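Local coordinates for uncharacterized protein TP-0789 domain-containing protein (Desulfovibrio piger ATCC 29098, PDB 4Z48) that is of unknown function but belongs to the LolA-like family, whose relatives carry lipoproteins to the bacterial outer membrane, so it may bind lipid-like ligands, at residues G75-Y83 / A237-Q245. Residues are numbered along the deposited sequence; the frame is centred on the assembly and turned at random.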
loop_
_atom_site.group_PDB
_atom_site.type_symbol
_atom_site.label_atom_id
_atom_site.label_comp_id
_atom_site.label_asym_id
_atom_site.label_seq_id
_atom_site.Cartn_x
_atom_site.Cartn_y
_atom_site.Cartn_z
ATOM N N GLY A 75 -19.351 0.080 -8.283
ATOM C CA GLY A 75 -18.918 -0.361 -9.613
ATOM C C GLY A 75 -17.515 0.088 -10.017
ATOM O O GLY A 75 -16.971 -0.413 -11.014
ATOM N N THR A 76 -16.909 1.047 -9.271
ATOM C CA THR A 76 -15.525 1.474 -9.578
ATOM C C THR A 76 -14.619 0.275 -9.295
ATOM O O THR A 76 -14.792 -0.404 -8.292
ATOM C CB THR A 76 -15.086 2.720 -8.770
ATOM O OG1 THR A 76 -16.104 3.715 -8.860
ATOM C CG2 THR A 76 -13.711 3.298 -9.245
ATOM N N LYS A 77 -13.720 -0.015 -10.226
ATOM C CA LYS A 77 -12.779 -1.110 -10.128
ATOM C C LYS A 77 -11.375 -0.647 -10.515
ATOM O O LYS A 77 -11.206 0.050 -11.514
ATOM C CB LYS A 77 -13.184 -2.293 -11.014
ATOM C CG LYS A 77 -14.480 -3.004 -10.625
ATOM C CD LYS A 77 -14.841 -3.975 -11.725
ATOM C CE LYS A 77 -15.901 -4.954 -11.317
ATOM N NZ LYS A 77 -16.001 -6.080 -12.281
ATOM N N TYR A 78 -10.386 -1.043 -9.720
ATOM C CA TYR A 78 -8.960 -0.826 -9.990
ATOM C C TYR A 78 -8.290 -2.150 -10.225
ATOM O O TYR A 78 -8.435 -3.050 -9.404
ATOM C CB TYR A 78 -8.250 -0.102 -8.851
ATOM C CG TYR A 78 -8.590 1.355 -8.759
ATOM C CD1 TYR A 78 -9.793 1.778 -8.185
ATOM C CD2 TYR A 78 -7.688 2.331 -9.189
ATOM C CE1 TYR A 78 -10.101 3.131 -8.074
ATOM C CE2 TYR A 78 -7.989 3.684 -9.082
ATOM C CZ TYR A 78 -9.179 4.079 -8.493
ATOM O OH TYR A 78 -9.470 5.416 -8.376
ATOM N N LEU A 79 -7.569 -2.279 -11.356
ATOM C CA LEU A 79 -6.795 -3.474 -11.684
ATOM C C LEU A 79 -5.305 -3.096 -11.577
ATOM O O LEU A 79 -4.886 -2.128 -12.193
ATOM C CB LEU A 79 -7.150 -4.027 -13.077
ATOM C CG LEU A 79 -6.388 -5.285 -13.557
ATOM C CD1 LEU A 79 -6.517 -6.441 -12.578
ATOM C CD2 LEU A 79 -6.896 -5.731 -14.913
ATOM N N VAL A 80 -4.534 -3.798 -10.734
ATOM C CA VAL A 80 -3.123 -3.466 -10.560
ATOM C C VAL A 80 -2.281 -4.692 -10.876
ATOM O O VAL A 80 -2.556 -5.770 -10.347
ATOM C CB VAL A 80 -2.783 -2.928 -9.136
ATOM C CG1 VAL A 80 -1.327 -2.462 -9.061
ATOM C CG2 VAL A 80 -3.757 -1.840 -8.665
ATOM N N TRP A 81 -1.302 -4.530 -11.773
ATOM C CA TRP A 81 -0.296 -5.536 -12.131
ATOM C C TRP A 81 1.039 -4.983 -11.654
ATOM O O TRP A 81 1.624 -4.098 -12.295
ATOM C CB TRP A 81 -0.292 -5.826 -13.634
ATOM C CG TRP A 81 -1.509 -6.505 -14.176
ATOM C CD1 TRP A 81 -2.608 -6.931 -13.485
ATOM C CD2 TRP A 81 -1.763 -6.798 -15.559
ATOM N NE1 TRP A 81 -3.525 -7.484 -14.350
ATOM C CE2 TRP A 81 -3.029 -7.421 -15.627
ATOM C CE3 TRP A 81 -1.017 -6.630 -16.746
ATOM C CZ2 TRP A 81 -3.581 -7.861 -16.831
ATOM C CZ3 TRP A 81 -1.566 -7.056 -17.945
ATOM C CH2 TRP A 81 -2.835 -7.664 -17.981
ATOM N N SER A 82 1.437 -5.408 -10.457
ATOM C CA SER A 82 2.625 -4.941 -9.755
ATOM C C SER A 82 3.745 -5.961 -9.945
ATOM O O SER A 82 3.559 -7.145 -9.671
ATOM C CB SER A 82 2.298 -4.682 -8.283
ATOM O OG SER A 82 3.321 -3.988 -7.592
ATOM N N TYR A 83 4.869 -5.517 -10.529
ATOM C CA TYR A 83 5.990 -6.393 -10.891
ATOM C C TYR A 83 7.214 -6.272 -9.987
ATOM O O TYR A 83 7.615 -5.174 -9.595
ATOM C CB TYR A 83 6.446 -6.101 -12.331
ATOM C CG TYR A 83 5.328 -6.099 -13.348
ATOM C CD1 TYR A 83 4.718 -7.289 -13.749
ATOM C CD2 TYR A 83 4.851 -4.907 -13.882
ATOM C CE1 TYR A 83 3.658 -7.290 -14.648
ATOM C CE2 TYR A 83 3.773 -4.892 -14.768
ATOM C CZ TYR A 83 3.196 -6.086 -15.165
ATOM O OH TYR A 83 2.186 -6.075 -16.085
ATOM N N ALA A 237 -9.039 -15.124 -13.417
ATOM C CA ALA A 237 -10.095 -14.339 -14.064
ATOM C C ALA A 237 -10.311 -12.965 -13.413
ATOM O O ALA A 237 -10.650 -11.998 -14.113
ATOM C CB ALA A 237 -11.403 -15.120 -14.042
ATOM N N TYR A 238 -10.142 -12.878 -12.074
ATOM C CA TYR A 238 -10.284 -11.620 -11.333
ATOM C C TYR A 238 -9.233 -10.602 -11.751
ATOM O O TYR A 238 -9.420 -9.414 -11.521
ATOM C CB TYR A 238 -10.093 -11.865 -9.827
ATOM C CG TYR A 238 -11.248 -12.490 -9.084
ATOM C CD1 TYR A 238 -12.346 -11.727 -8.692
ATOM C CD2 TYR A 238 -11.183 -13.809 -8.647
ATOM C CE1 TYR A 238 -13.395 -12.289 -7.967
ATOM C CE2 TYR A 238 -12.214 -14.376 -7.899
ATOM C CZ TYR A 238 -13.318 -13.611 -7.559
ATOM O OH TYR A 238 -14.342 -14.173 -6.829
ATOM N N PHE A 239 -8.099 -11.075 -12.295
ATOM C CA PHE A 239 -6.951 -10.224 -12.597
ATOM C C PHE A 239 -6.728 -10.003 -14.097
ATOM O O PHE A 239 -5.703 -9.438 -14.490
ATOM C CB PHE A 239 -5.685 -10.804 -11.908
ATOM C CG PHE A 239 -6.008 -11.234 -10.491
ATOM C CD1 PHE A 239 -6.162 -10.288 -9.477
ATOM C CD2 PHE A 239 -6.231 -12.571 -10.188
ATOM C CE1 PHE A 239 -6.497 -10.678 -8.178
ATOM C CE2 PHE A 239 -6.606 -12.955 -8.899
ATOM C CZ PHE A 239 -6.729 -12.007 -7.901
ATOM N N GLU A 240 -7.697 -10.399 -14.929
ATOM C CA GLU A 240 -7.606 -10.171 -16.370
ATOM C C GLU A 240 -8.207 -8.819 -16.687
ATOM O O GLU A 240 -9.163 -8.390 -16.017
ATOM C CB GLU A 240 -8.311 -11.276 -17.157
ATOM C CG GLU A 240 -7.477 -12.537 -17.301
ATOM C CD GLU A 240 -8.261 -13.785 -17.665
ATOM O OE1 GLU A 240 -9.314 -13.665 -18.336
ATOM O OE2 GLU A 240 -7.813 -14.889 -17.282
ATOM N N HIS A 241 -7.680 -8.162 -17.731
ATOM C CA HIS A 241 -8.156 -6.846 -18.165
ATOM C C HIS A 241 -9.675 -6.853 -18.404
ATOM O O HIS A 241 -10.321 -5.837 -18.139
ATOM C CB HIS A 241 -7.386 -6.355 -19.405
ATOM C CG HIS A 241 -7.419 -4.869 -19.547
ATOM N ND1 HIS A 241 -8.199 -4.260 -20.513
ATOM C CD2 HIS A 241 -6.811 -3.915 -18.805
ATOM C CE1 HIS A 241 -8.028 -2.957 -20.348
ATOM N NE2 HIS A 241 -7.206 -2.699 -19.326
ATOM N N SER A 242 -10.244 -8.042 -18.764
ATOM C CA SER A 242 -11.677 -8.326 -18.974
ATOM C C SER A 242 -12.518 -8.206 -17.693
ATOM O O SER A 242 -13.714 -7.950 -17.797
ATOM C CB SER A 242 -11.871 -9.721 -19.564
ATOM O OG SER A 242 -11.433 -10.756 -18.696
ATOM N N ALA A 243 -11.919 -8.390 -16.497
ATOM C CA ALA A 243 -12.636 -8.248 -15.220
ATOM C C ALA A 243 -13.081 -6.777 -14.988
ATOM O O ALA A 243 -13.985 -6.529 -14.183
ATOM C CB ALA A 243 -11.764 -8.721 -14.067
ATOM N N LEU A 244 -12.468 -5.813 -15.723
ATOM C CA LEU A 244 -12.787 -4.392 -15.610
ATOM C C LEU A 244 -14.140 -4.072 -16.268
ATOM O O LEU A 244 -15.095 -3.875 -15.526
ATOM C CB LEU A 244 -11.654 -3.500 -16.152
ATOM C CG LEU A 244 -10.390 -3.484 -15.281
ATOM C CD1 LEU A 244 -9.238 -2.843 -16.015
ATOM C CD2 LEU A 244 -10.622 -2.758 -13.976
ATOM N N GLN A 245 -14.248 -4.043 -17.618
ATOM C CA GLN A 245 -15.521 -3.743 -18.278
ATOM C C GLN A 245 -16.345 -5.018 -18.441
ATOM O O GLN A 245 -17.027 -5.427 -17.499
ATOM C CB GLN A 245 -15.299 -3.042 -19.631
ATOM C CG GLN A 245 -16.395 -2.020 -19.951
ATOM C CD GLN A 245 -15.967 -0.919 -20.893
ATOM O OE1 GLN A 245 -14.850 -0.394 -20.831
ATOM N NE2 GLN A 245 -16.885 -0.490 -21.742
#
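With CG of Leu-79 set opposite the backbone N (chi1 179°), the isobutyl group reaches off strand 77-82 into the C-terminal loop 237-245, and Leu-244, whose CG lies opposite its own carbonyl carbon, brings its two methyls against CB of Leu-79, the CD1 methyl at 3.8 Å. The two branches of Leu-79 divide the work: CD1 lies against the backbone of Phe-239, 3.6 Å from its O, while CD2 rests 3.7 Å from CA of His-241. CD2 of Leu-244 also reaches the carbonyl O of Lys-77.

Two side-chain donors bracket this apolar centre. Beyond CG the Lys-77 chain is extended and brings NZ 2.8 Å from O of Ala-243, nearly in line with that carbonyl (177°). Trp-81 uses its indole N-H: NE1 lies 2.9 Å from O of Phe-239, in the carbonyl plane but bent at the hydrogen (142°). Ring stacking with Tyr-62 and an edge-to-face meeting with Trp-93 further hold the indole.

Lys-77, Leu-79 and Trp-81 occupy every second position of the strand, so one face supplies all three anchors. Backbone bonds to Ile-65 and Trp-93 place that strand between 60-69 and 91-96, and the three side chains hold the loop from Phe-239 to Leu-244 against this antiparallel meander of the LolA-like beta fold.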